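Local coordinates for protein ancestral D-type dye decolorizing peroxidase (Geotrichum candidum, PDB 7ANV) that probably uses a bound haem to reduce hydrogen peroxide and oxidise dyes and related substrates, as in other dye-decolorizing peroxidases, at residues 13-17 against 51-55; 41-46 against 78-82; 104-108 against 248-252; 220-225 against 361-366. All blocks are in the same frame, centred on the assembly; numbering follows the deposited sequence.

Contact 1: 13-17 against 51-55. With SO4 (sulfate ion), chain H.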
loop_
_atom_site.group_PDB
_atom_site.type_symbol
_atom_site.label_atom_id
_atom_site.label_comp_id
_atom_site.label_asym_id
_atom_site.label_seq_id
_atom_site.Cartn_x
_atom_site.Cartn_y
_atom_site.Cartn_z
ATOM N N LEU A 13 -3.972 -6.558 11.397
ATOM C CA LEU A 13 -4.551 -5.619 12.375
ATOM C C LEU A 13 -3.407 -5.188 13.298
ATOM O O LEU A 13 -2.689 -6.088 13.804
ATOM C CB LEU A 13 -5.680 -6.300 13.144
ATOM C CG LEU A 13 -6.924 -6.738 12.353
ATOM C CD1 LEU A 13 -8.007 -7.147 13.326
ATOM C CD2 LEU A 13 -7.444 -5.655 11.390
ATOM N N GLY A 14 -3.251 -3.875 13.491
ATOM C CA GLY A 14 -2.171 -3.266 14.287
ATOM C C GLY A 14 -0.963 -2.947 13.437
ATOM O O GLY A 14 -0.571 -1.767 13.365
ATOM N N GLY A 15 -0.468 -3.957 12.736
ATOM C CA GLY A 15 0.725 -3.874 11.878
ATOM C C GLY A 15 2.015 -4.067 12.640
ATOM O O GLY A 15 2.140 -3.616 13.789
ATOM N N LEU A 16 2.974 -4.750 12.013
ATOM C CA LEU A 16 4.286 -5.008 12.650
ATOM C C LEU A 16 5.061 -3.707 12.766
ATOM O O LEU A 16 5.280 -3.030 11.776
ATOM C CB LEU A 16 5.069 -6.017 11.810
ATOM C CG LEU A 16 4.399 -7.358 11.562
ATOM C CD1 LEU A 16 5.294 -8.207 10.660
ATOM C CD2 LEU A 16 4.128 -8.054 12.872
ATOM N N PRO A 17 5.432 -3.279 13.979
ATOM C CA PRO A 17 6.197 -2.043 14.152
ATOM C C PRO A 17 7.614 -2.246 13.614
ATOM O O PRO A 17 8.098 -3.374 13.652
ATOM C CB PRO A 17 6.249 -1.823 15.672
ATOM C CG PRO A 17 5.927 -3.143 16.251
ATOM C CD PRO A 17 5.065 -3.888 15.266
ATOM N N VAL A 51 1.448 -7.865 18.800
ATOM C CA VAL A 51 1.735 -6.480 18.299
ATOM C C VAL A 51 1.233 -5.428 19.289
ATOM O O VAL A 51 1.921 -4.426 19.538
ATOM C CB VAL A 51 1.130 -6.266 16.900
ATOM C CG1 VAL A 51 0.944 -4.791 16.555
ATOM C CG2 VAL A 51 1.941 -6.957 15.855
ATOM N N GLN A 52 0.038 -5.613 19.829
ATOM C CA GLN A 52 -0.545 -4.628 20.769
ATOM C C GLN A 52 0.320 -4.565 22.022
ATOM O O GLN A 52 0.530 -3.458 22.535
ATOM C CB GLN A 52 -2.006 -4.954 21.071
ATOM C CG GLN A 52 -2.875 -4.812 19.845
ATOM C CD GLN A 52 -2.932 -3.392 19.351
ATOM O OE1 GLN A 52 -2.214 -2.991 18.425
ATOM N NE2 GLN A 52 -3.867 -2.665 19.911
ATOM N N LYS A 53 0.819 -5.705 22.488
ATOM C CA LYS A 53 1.809 -5.713 23.585
ATOM C C LYS A 53 3.075 -4.982 23.169
ATOM O O LYS A 53 3.560 -4.177 23.972
ATOM C CB LYS A 53 2.256 -7.130 23.878
ATOM C CG LYS A 53 1.535 -7.768 24.999
ATOM C CD LYS A 53 2.240 -8.995 25.456
ATOM C CE LYS A 53 1.275 -9.797 26.270
ATOM N NZ LYS A 53 0.870 -9.043 27.484
ATOM N N ASP A 54 3.611 -5.299 21.997
ATOM C CA ASP A 54 4.874 -4.705 21.473
ATOM C C ASP A 54 4.733 -3.178 21.367
ATOM O O ASP A 54 5.660 -2.468 21.761
ATOM C CB ASP A 54 5.223 -5.271 20.110
ATOM C CG ASP A 54 5.669 -6.723 20.126
ATOM O OD1 ASP A 54 5.933 -7.259 21.240
ATOM O OD2 ASP A 54 5.728 -7.301 19.019
ATOM N N ARG A 55 3.604 -2.692 20.854
ATOM C CA ARG A 55 3.378 -1.236 20.641
ATOM C C ARG A 55 3.293 -0.555 22.010
ATOM O O ARG A 55 3.851 0.546 22.142
ATOM C CB ARG A 55 2.152 -1.022 19.743
ATOM C CG ARG A 55 2.404 -1.348 18.279
ATOM C CD ARG A 55 1.174 -1.143 17.387
ATOM N NE ARG A 55 1.570 -1.395 16.010
ATOM C CZ ARG A 55 2.224 -0.529 15.269
ATOM N NH1 ARG A 55 2.489 0.682 15.752
ATOM N NH2 ARG A 55 2.550 -0.842 14.036
HETATM S S SO4 H . 5.464 1.814 13.544
HETATM O O1 SO4 H . 5.495 3.112 12.925
HETATM O O2 SO4 H . 4.199 1.183 13.259
HETATM O O3 SO4 H . 5.618 1.949 14.971
HETATM O O4 SO4 H . 6.540 1.012 13.025
#
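Leu16 and Val51 bring the two backbones together, with CA atoms 6.4 Å apart, where the irregular 13-17 loop passes along helix 48-59. This loop leads into strand 20-28, so the contact ties the start of that strand to the helix within the N-terminal alpha+beta barrel domain. Arg55 carries the polar part. Its side chain runs extended from CG to NE (chi2 180°) and reaches the loop from the helix. NE and NH2 then grip one atom side-on, the carbonyl oxygen of Gly15. The NH2 bond to Gly15 O is 2.8 Å, and NH2 stands well above the carbonyl plane. The NE bond to Gly15 O is longer, at 3.2 Å, and nearer that plane. Pro17 lies over one face of the guanidinium through CB. Val51 CG1 is 3.2 Å from Gly15 O, while CG2 meets Leu16 CD2 at 3.9 Å. Gly14 has positive phi, which favours glycine. A sulfate, probably from the crystallisation liquor, accepts through O2 from Arg55 NH2 at 2.7 Å, and NH1 adds a weak bond. Lys18 N also binds this sulfate. Arg55 thus holds a loop carbonyl oxygen and one sulfate oxygen near its guanidinium plane, which probably limits rotation of the group.

Contact 2: 41-46 against 78-82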
loop_
_atom_site.group_PDB
_atom_site.type_symbol
_atom_site.label_atom_id
_atom_site.label_comp_id
_atom_site.label_asym_id
_atom_site.label_seq_id
_atom_site.Cartn_x
_atom_site.Cartn_y
_atom_site.Cartn_z
ATOM N N LEU A 41 8.019 -22.914 12.835
ATOM C CA LEU A 41 7.903 -21.451 12.597
ATOM C C LEU A 41 6.733 -20.876 13.405
ATOM O O LEU A 41 6.789 -19.717 13.784
ATOM C CB LEU A 41 7.728 -21.159 11.108
ATOM C CG LEU A 41 7.637 -19.676 10.760
ATOM C CD1 LEU A 41 8.969 -18.983 10.990
ATOM C CD2 LEU A 41 7.154 -19.461 9.322
ATOM N N ILE A 42 5.663 -21.629 13.580
ATOM C CA ILE A 42 4.405 -21.068 14.149
ATOM C C ILE A 42 4.650 -20.305 15.452
ATOM O O ILE A 42 4.099 -19.214 15.626
ATOM C CB ILE A 42 3.303 -22.133 14.218
ATOM C CG1 ILE A 42 2.886 -22.455 12.781
ATOM C CG2 ILE A 42 2.121 -21.622 15.024
ATOM C CD1 ILE A 42 1.991 -23.645 12.629
ATOM N N PRO A 43 5.441 -20.806 16.427
ATOM C CA PRO A 43 5.695 -20.039 17.648
ATOM C C PRO A 43 6.365 -18.679 17.426
ATOM O O PRO A 43 6.289 -17.876 18.293
ATOM C CB PRO A 43 6.684 -20.910 18.446
ATOM C CG PRO A 43 6.431 -22.320 17.923
ATOM C CD PRO A 43 6.052 -22.149 16.469
ATOM N N LEU A 44 6.997 -18.446 16.285
ATOM C CA LEU A 44 7.709 -17.175 15.961
ATOM C C LEU A 44 6.726 -16.188 15.343
ATOM O O LEU A 44 7.095 -15.004 15.231
ATOM C CB LEU A 44 8.847 -17.417 14.972
ATOM C CG LEU A 44 10.157 -17.953 15.554
ATOM C CD1 LEU A 44 9.972 -19.299 16.178
ATOM C CD2 LEU A 44 11.219 -18.021 14.484
ATOM N N ILE A 45 5.557 -16.647 14.899
ATOM C CA ILE A 45 4.633 -15.773 14.115
ATOM C C ILE A 45 4.008 -14.785 15.107
ATOM O O ILE A 45 3.397 -15.211 16.084
ATOM C CB ILE A 45 3.566 -16.559 13.328
ATOM C CG1 ILE A 45 4.181 -17.488 12.285
ATOM C CG2 ILE A 45 2.555 -15.600 12.677
ATOM C CD1 ILE A 45 4.934 -16.775 11.196
ATOM N N THR A 46 4.145 -13.501 14.822
ATOM C CA THR A 46 3.633 -12.397 15.654
ATOM C C THR A 46 2.153 -12.187 15.363
ATOM O O THR A 46 1.808 -11.912 14.196
ATOM C CB THR A 46 4.391 -11.109 15.361
ATOM O OG1 THR A 46 5.800 -11.392 15.392
ATOM C CG2 THR A 46 4.065 -10.029 16.351
ATOM N N ALA A 78 11.453 -7.921 17.089
ATOM C CA ALA A 78 11.251 -8.499 15.744
ATOM C C ALA A 78 9.785 -8.897 15.595
ATOM O O ALA A 78 9.147 -9.245 16.594
ATOM C CB ALA A 78 12.154 -9.676 15.503
ATOM N N GLY A 79 9.241 -8.793 14.393
ATOM C CA GLY A 79 7.916 -9.349 14.123
ATOM C C GLY A 79 8.000 -10.226 12.890
ATOM O O GLY A 79 8.790 -9.900 12.011
ATOM N N VAL A 80 7.275 -11.323 12.854
ATOM C CA VAL A 80 7.357 -12.335 11.760
ATOM C C VAL A 80 5.953 -12.667 11.305
ATOM O O VAL A 80 5.137 -13.026 12.140
ATOM C CB VAL A 80 8.067 -13.634 12.186
ATOM C CG1 VAL A 80 8.190 -14.601 11.000
ATOM C CG2 VAL A 80 9.424 -13.312 12.773
ATOM N N ASN A 81 5.695 -12.577 9.995
ATOM C CA ASN A 81 4.436 -13.078 9.402
ATOM C C ASN A 81 4.818 -13.899 8.166
ATOM O O ASN A 81 5.956 -13.803 7.658
ATOM C CB ASN A 81 3.481 -11.943 8.993
ATOM C CG ASN A 81 2.581 -11.362 10.064
ATOM O OD1 ASN A 81 1.614 -10.673 9.742
ATOM N ND2 ASN A 81 2.839 -11.630 11.326
ATOM N N ILE A 82 3.867 -14.681 7.688
ATOM C CA ILE A 82 4.054 -15.520 6.490
ATOM C C ILE A 82 2.779 -15.509 5.660
ATOM O O ILE A 82 1.666 -15.577 6.212
ATOM C CB ILE A 82 4.490 -16.946 6.871
ATOM C CG1 ILE A 82 4.925 -17.729 5.633
ATOM C CG2 ILE A 82 3.413 -17.671 7.703
ATOM C CD1 ILE A 82 5.615 -19.033 5.926
#
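Thr46 bonds to Val80 through both its backbone and its side chain. Thr46 N donates to Val80 O at 2.9 Å, almost straight and in the carbonyl plane. In return Val80 N donates to Thr46 OG1, also at 2.9 Å. The hydroxyl oxygen can do this because OG1 sits beside its own backbone N (chi1 -49°), facing the strand. Val80 O takes a second bond from its neighbour: Asn81 ND2 comes from above the carbonyl plane at 2.8 Å. The same ND2 makes a weak bond to Thr46 O. Next to this polar cluster is an apolar one. Ile45 CD1 touches Val80 CG1 and Ile82 CG2, both at 3.9 Å, and the side chains of Ile45 and Ile82 cross at about a right angle. Leu41 CD2 meets Ile82 CD1 at 3.8 Å. Further out, Asp11 N bonds to Asn81 OD1 and, with the bonds of ND2, probably sets which way the amide is turned. Helix 151-164 packs on Leu44 and Val80, and helix 479-486 on Ile45 and Ile82. Strand 78-84 is an edge strand of its four-stranded antiparallel sheet within the chain. Thr46, just after the 42-44 3-10 turn, therefore meets Val80 N and O on this edge, and the buried amide and hydroxyl have partners.

Contact 3: 104-108 against 248-252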
loop_
_atom_site.group_PDB
_atom_site.type_symbol
_atom_site.label_atom_id
_atom_site.label_comp_id
_atom_site.label_asym_id
_atom_site.label_seq_id
_atom_site.Cartn_x
_atom_site.Cartn_y
_atom_site.Cartn_z
ATOM N N PHE A 104 -6.462 -13.615 -6.969
ATOM C CA PHE A 104 -5.475 -14.390 -6.204
ATOM C C PHE A 104 -5.080 -15.629 -7.016
ATOM O O PHE A 104 -3.892 -15.982 -7.110
ATOM C CB PHE A 104 -6.057 -14.797 -4.856
ATOM C CG PHE A 104 -5.185 -15.744 -4.076
ATOM C CD1 PHE A 104 -4.051 -15.318 -3.396
ATOM C CD2 PHE A 104 -5.522 -17.083 -4.012
ATOM C CE1 PHE A 104 -3.277 -16.190 -2.674
ATOM C CE2 PHE A 104 -4.751 -17.963 -3.272
ATOM C CZ PHE A 104 -3.616 -17.526 -2.611
ATOM N N LYS A 105 -6.077 -16.301 -7.595
ATOM C CA LYS A 105 -5.820 -17.587 -8.299
ATOM C C LYS A 105 -4.949 -17.332 -9.529
ATOM O O LYS A 105 -4.090 -18.164 -9.830
ATOM C CB LYS A 105 -7.134 -18.289 -8.661
ATOM C CG LYS A 105 -7.875 -18.827 -7.445
ATOM C CD LYS A 105 -9.289 -19.337 -7.761
ATOM C CE LYS A 105 -10.005 -19.867 -6.528
ATOM N NZ LYS A 105 -11.433 -19.445 -6.494
ATOM N N ALA A 106 -5.142 -16.218 -10.222
ATOM C CA ALA A 106 -4.469 -15.941 -11.506
ATOM C C ALA A 106 -3.034 -15.429 -11.277
ATOM O O ALA A 106 -2.178 -15.660 -12.182
ATOM C CB ALA A 106 -5.306 -14.979 -12.331
ATOM N N GLY A 107 -2.760 -14.805 -10.135
ATOM C CA GLY A 107 -1.443 -14.238 -9.805
ATOM C C GLY A 107 -1.309 -12.835 -10.357
ATOM O O GLY A 107 -2.047 -12.477 -11.318
ATOM N N GLN A 108 -0.419 -12.040 -9.800
ATOM C CA GLN A 108 -0.309 -10.619 -10.221
ATOM C C GLN A 108 0.261 -10.473 -11.638
ATOM O O GLN A 108 -0.088 -9.485 -12.329
ATOM C CB GLN A 108 0.549 -9.844 -9.233
ATOM C CG GLN A 108 0.377 -8.333 -9.380
ATOM C CD GLN A 108 1.289 -7.575 -8.451
ATOM O OE1 GLN A 108 2.275 -6.948 -8.846
ATOM N NE2 GLN A 108 0.998 -7.684 -7.172
ATOM N N PHE A 248 -5.838 -11.222 2.412
ATOM C CA PHE A 248 -5.002 -11.196 1.190
ATOM C C PHE A 248 -4.006 -10.038 1.281
ATOM O O PHE A 248 -4.394 -8.885 1.587
ATOM C CB PHE A 248 -5.870 -11.097 -0.060
ATOM C CG PHE A 248 -6.697 -12.328 -0.262
ATOM C CD1 PHE A 248 -6.145 -13.405 -0.929
ATOM C CD2 PHE A 248 -8.009 -12.394 0.188
ATOM C CE1 PHE A 248 -6.872 -14.583 -1.090
ATOM C CE2 PHE A 248 -8.731 -13.565 0.011
ATOM C CZ PHE A 248 -8.183 -14.629 -0.667
ATOM N N LEU A 249 -2.741 -10.394 1.069
ATOM C CA LEU A 249 -1.583 -9.501 1.085
ATOM C C LEU A 249 -1.231 -9.195 -0.364
ATOM O O LEU A 249 -0.737 -10.072 -1.053
ATOM C CB LEU A 249 -0.443 -10.235 1.786
ATOM C CG LEU A 249 0.803 -9.435 2.187
ATOM C CD1 LEU A 249 1.694 -10.259 3.096
ATOM C CD2 LEU A 249 1.608 -8.899 1.018
ATOM N N VAL A 250 -1.397 -7.956 -0.771
ATOM C CA VAL A 250 -0.899 -7.465 -2.082
ATOM C C VAL A 250 0.482 -6.864 -1.863
ATOM O O VAL A 250 0.594 -5.909 -1.086
ATOM C CB VAL A 250 -1.849 -6.423 -2.690
ATOM C CG1 VAL A 250 -1.215 -5.830 -3.940
ATOM C CG2 VAL A 250 -3.241 -7.003 -2.945
ATOM N N PHE A 251 1.466 -7.364 -2.600
ATOM C CA PHE A 251 2.828 -6.804 -2.622
ATOM C C PHE A 251 3.100 -6.159 -3.983
ATOM O O PHE A 251 2.939 -6.826 -4.983
ATOM C CB PHE A 251 3.859 -7.874 -2.251
ATOM C CG PHE A 251 5.248 -7.306 -2.100
ATOM C CD1 PHE A 251 6.049 -7.116 -3.220
ATOM C CD2 PHE A 251 5.765 -6.989 -0.846
ATOM C CE1 PHE A 251 7.317 -6.551 -3.092
ATOM C CE2 PHE A 251 7.025 -6.405 -0.716
ATOM C CZ PHE A 251 7.793 -6.204 -1.835
ATOM N N ARG A 252 3.568 -4.919 -3.986
ATOM C CA ARG A 252 4.086 -4.256 -5.188
ATOM C C ARG A 252 5.395 -3.539 -4.864
ATOM O O ARG A 252 5.435 -2.735 -3.940
ATOM C CB ARG A 252 3.105 -3.197 -5.708
ATOM C CG ARG A 252 1.709 -3.696 -5.985
ATOM C CD ARG A 252 1.549 -4.163 -7.399
ATOM N NE ARG A 252 1.475 -3.050 -8.332
ATOM C CZ ARG A 252 1.659 -3.118 -9.656
ATOM N NH1 ARG A 252 2.076 -4.230 -10.254
ATOM N NH2 ARG A 252 1.435 -2.030 -10.385
#
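Strand 247-256 is an inner strand of the second four-stranded antiparallel sheet, and the 104-108 segment meets it through Phe104 and Gln108. Phe104 takes the edge of Phe248 on its ring face. Phe248 CE1 lies 3.6 Å from Phe104 CG, displaced toward the rim of that ring. The ring centroids are 5.2 Å apart and the planes meet at 62°, which makes an offset edge-to-face pair. Phe104 reaches from its helix toward the strand, with CG anti to the backbone N (chi1 172°). Phe475 meets the Phe248 ring as well.

The ferredoxin-like halves of dye-decolorizing peroxidases each contain such a four-stranded sheet, and here strand 247-256 lies between 391-398 and 466-476. Gln108 approaches this strand with an extended side chain, and its amide bonds to two successive residues. NE2 donates to Phe251 O at 3.0 Å, with that oxygen close to the amide plane. OE1 accepts from Arg252 NH1 at 3.1 Å. The donor stands above the amide carbonyl plane, yet OE1 lies at the edge of the guanidinium and in its plane. The amide and guanidinium planes are 71° apart. Arg252 bends at chi2 and chi3, and its CD comes 3.2 Å from Gln108 OE1. The charge of Arg252 has its main partner in Asp117, which forms a salt bridge with NH2. A leucine here instead of Gln108 would probably leave Phe251 O without this donor and Arg252 NH1 without this acceptor, with Asp117 still holding NH2. Gln108 also packs on Trp131 and Tyr473, while its backbone N is held by Glu472.

Contact 4: 220-225 against 361-366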
loop_
_atom_site.group_PDB
_atom_site.type_symbol
_atom_site.label_atom_id
_atom_site.label_comp_id
_atom_site.label_asym_id
_atom_site.label_seq_id
_atom_site.Cartn_x
_atom_site.Cartn_y
_atom_site.Cartn_z
ATOM N N VAL A 220 -15.137 0.201 9.339
ATOM C CA VAL A 220 -15.485 -0.859 8.363
ATOM C C VAL A 220 -15.761 -2.125 9.165
ATOM O O VAL A 220 -15.128 -2.333 10.220
ATOM C CB VAL A 220 -14.405 -1.072 7.290
ATOM C CG1 VAL A 220 -14.084 0.222 6.550
ATOM C CG2 VAL A 220 -13.144 -1.690 7.860
ATOM N N ARG A 221 -16.680 -2.941 8.661
ATOM C CA ARG A 221 -16.920 -4.260 9.246
ATOM C C ARG A 221 -15.652 -5.091 9.073
ATOM O O ARG A 221 -14.889 -4.932 8.118
ATOM C CB ARG A 221 -18.154 -4.878 8.595
ATOM C CG ARG A 221 -19.415 -4.096 8.933
ATOM C CD ARG A 221 -20.608 -4.906 8.456
ATOM N NE ARG A 221 -20.696 -4.866 7.022
ATOM C CZ ARG A 221 -21.607 -5.527 6.299
ATOM N NH1 ARG A 221 -22.465 -6.356 6.872
ATOM N NH2 ARG A 221 -21.590 -5.411 4.991
ATOM N N PRO A 222 -15.367 -5.962 10.048
ATOM C CA PRO A 222 -14.078 -6.667 10.078
ATOM C C PRO A 222 -13.817 -7.487 8.816
ATOM O O PRO A 222 -12.655 -7.644 8.441
ATOM C CB PRO A 222 -14.161 -7.557 11.315
ATOM C CG PRO A 222 -15.655 -7.642 11.613
ATOM C CD PRO A 222 -16.218 -6.297 11.199
ATOM N N GLY A 223 -14.883 -8.011 8.194
ATOM C CA GLY A 223 -14.801 -8.849 6.987
ATOM C C GLY A 223 -14.420 -8.085 5.731
ATOM O O GLY A 223 -14.220 -8.700 4.686
ATOM N N VAL A 224 -14.288 -6.768 5.786
ATOM C CA VAL A 224 -13.607 -6.051 4.693
ATOM C C VAL A 224 -12.120 -6.449 4.667
ATOM O O VAL A 224 -11.503 -6.325 3.614
ATOM C CB VAL A 224 -13.808 -4.548 4.861
ATOM C CG1 VAL A 224 -12.947 -3.752 3.918
ATOM C CG2 VAL A 224 -15.272 -4.194 4.685
ATOM N N ILE A 225 -11.564 -6.825 5.811
ATOM C CA ILE A 225 -10.099 -7.086 5.970
ATOM C C ILE A 225 -9.886 -8.587 6.172
ATOM O O ILE A 225 -8.959 -9.160 5.568
ATOM C CB ILE A 225 -9.505 -6.248 7.118
ATOM C CG1 ILE A 225 -9.731 -4.759 6.860
ATOM C CG2 ILE A 225 -8.017 -6.582 7.281
ATOM C CD1 ILE A 225 -9.166 -4.266 5.557
ATOM N N GLU A 361 -17.535 0.987 2.346
ATOM C CA GLU A 361 -16.643 0.244 3.265
ATOM C C GLU A 361 -15.929 -0.823 2.431
ATOM O O GLU A 361 -14.797 -1.131 2.764
ATOM C CB GLU A 361 -17.389 -0.353 4.475
ATOM C CG GLU A 361 -18.111 -1.673 4.211
ATOM C CD GLU A 361 -18.584 -2.468 5.413
ATOM O OE1 GLU A 361 -19.246 -3.565 5.204
ATOM O OE2 GLU A 361 -18.317 -2.032 6.533
ATOM N N SER A 362 -16.509 -1.334 1.341
ATOM C CA SER A 362 -15.940 -2.566 0.705
ATOM C C SER A 362 -14.633 -2.259 -0.028
ATOM O O SER A 362 -13.935 -3.220 -0.420
ATOM C CB SER A 362 -16.919 -3.239 -0.220
ATOM O OG SER A 362 -17.271 -2.356 -1.264
ATOM N N ARG A 363 -14.354 -0.975 -0.309
ATOM C CA ARG A 363 -13.205 -0.541 -1.113
ATOM C C ARG A 363 -12.016 -0.219 -0.209
ATOM O O ARG A 363 -10.976 0.231 -0.748
ATOM C CB ARG A 363 -13.524 0.704 -1.946
ATOM C CG ARG A 363 -14.800 0.612 -2.755
ATOM C CD ARG A 363 -14.766 -0.604 -3.604
ATOM N NE ARG A 363 -15.894 -0.590 -4.527
ATOM C CZ ARG A 363 -16.210 -1.634 -5.274
ATOM N NH1 ARG A 363 -15.468 -2.723 -5.202
ATOM N NH2 ARG A 363 -17.264 -1.598 -6.077
ATOM N N ARG A 364 -12.129 -0.379 1.106
ATOM C CA ARG A 364 -11.062 0.075 2.017
ATOM C C ARG A 364 -9.962 -0.986 2.112
ATOM O O ARG A 364 -10.276 -2.187 2.062
ATOM C CB ARG A 364 -11.632 0.412 3.394
ATOM C CG ARG A 364 -12.689 1.515 3.365
ATOM C CD ARG A 364 -12.165 2.801 2.775
ATOM N NE ARG A 364 -11.025 3.353 3.476
ATOM C CZ ARG A 364 -11.095 4.090 4.589
ATOM N NH1 ARG A 364 -12.269 4.358 5.149
ATOM N NH2 ARG A 364 -9.992 4.509 5.179
ATOM N N ILE A 365 -8.733 -0.514 2.234
ATOM C CA ILE A 365 -7.532 -1.377 2.428
ATOM C C ILE A 365 -6.755 -0.901 3.647
ATOM O O ILE A 365 -6.836 0.293 4.028
ATOM C CB ILE A 365 -6.666 -1.395 1.160
ATOM C CG1 ILE A 365 -6.115 -0.019 0.813
ATOM C CG2 ILE A 365 -7.464 -2.027 0.021
ATOM C CD1 ILE A 365 -5.109 -0.018 -0.307
ATOM N N ILE A 366 -6.025 -1.828 4.249
ATOM C CA ILE A 366 -5.003 -1.522 5.276
ATOM C C ILE A 366 -3.629 -1.546 4.616
ATOM O O ILE A 366 -3.302 -2.556 3.968
ATOM C CB ILE A 366 -5.116 -2.536 6.424
ATOM C CG1 ILE A 366 -6.347 -2.212 7.254
ATOM C CG2 ILE A 366 -3.851 -2.557 7.259
ATOM C CD1 ILE A 366 -6.555 -3.167 8.386
#
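Val220 and Glu361 are the closest backbone pair, with CA atoms 5.3 Å apart, where the 220-225 loop passes a type I beta turn from Glu361 to Arg364. Glu361 binds Arg221 in two ways. Its OE2 accepts Arg221 N at 2.8 Å, from above the carboxylate plane. Its OE1 receives Arg221 NE at 2.7 Å on the syn lone pair, and NH2 at 3.0 Å. The guanidinium and carboxylate are nearly coplanar, 19° apart, in a side-on salt bridge. Glu361 CG lies between its backbone N and carbonyl carbon (chi1 81°), and the rest of the chain extends to the loop. An alanine in place of Glu361 is likely to leave the Arg221 guanidinium without its close counter-charge and Arg221 N without its acceptor. Val224 packs against the turn, with CG1 3.4 Å from Glu361 O. Val220 CG1 packs on Arg364 CG at 3.7 Å. Ile225 CG1 meets Ile366 CD1 at 3.9 Å, their side chains crossing at about a right angle. Arg364 belongs to the haem pocket and touches the haem. The contact joins the end of helix 357-361 and the start of strand 366-372 to the loop after strand 219-220, with strand 205-206 packed on Ile225 and Ile366.

Overall arrangement
Contacts 1 and 2 lie in the N-terminal dimeric alpha+beta barrel region and touch, with centres 12 Å apart: Leu16 CD2 meets Thr46 CB at 3.9 Å, and Val51 CG2 meets Thr46 CG2 at 3.8 Å. Their segments alternate along the chain. Contact 1 also reaches contact 4, where Leu13 CD2 packs on Ile366 CD1 at 4.0 Å. Contacts 3 and 4 alternate along the chain too; their centres are 17 Å apart and they do not touch. Contact 4 is closest to the haem, about 4 Å away at the Arg364 side chain. In contact 3 the side chain of Arg252 is about 6 Å from the haem. In contact 1 the side chain of Arg55 is about 14 Å from the haem.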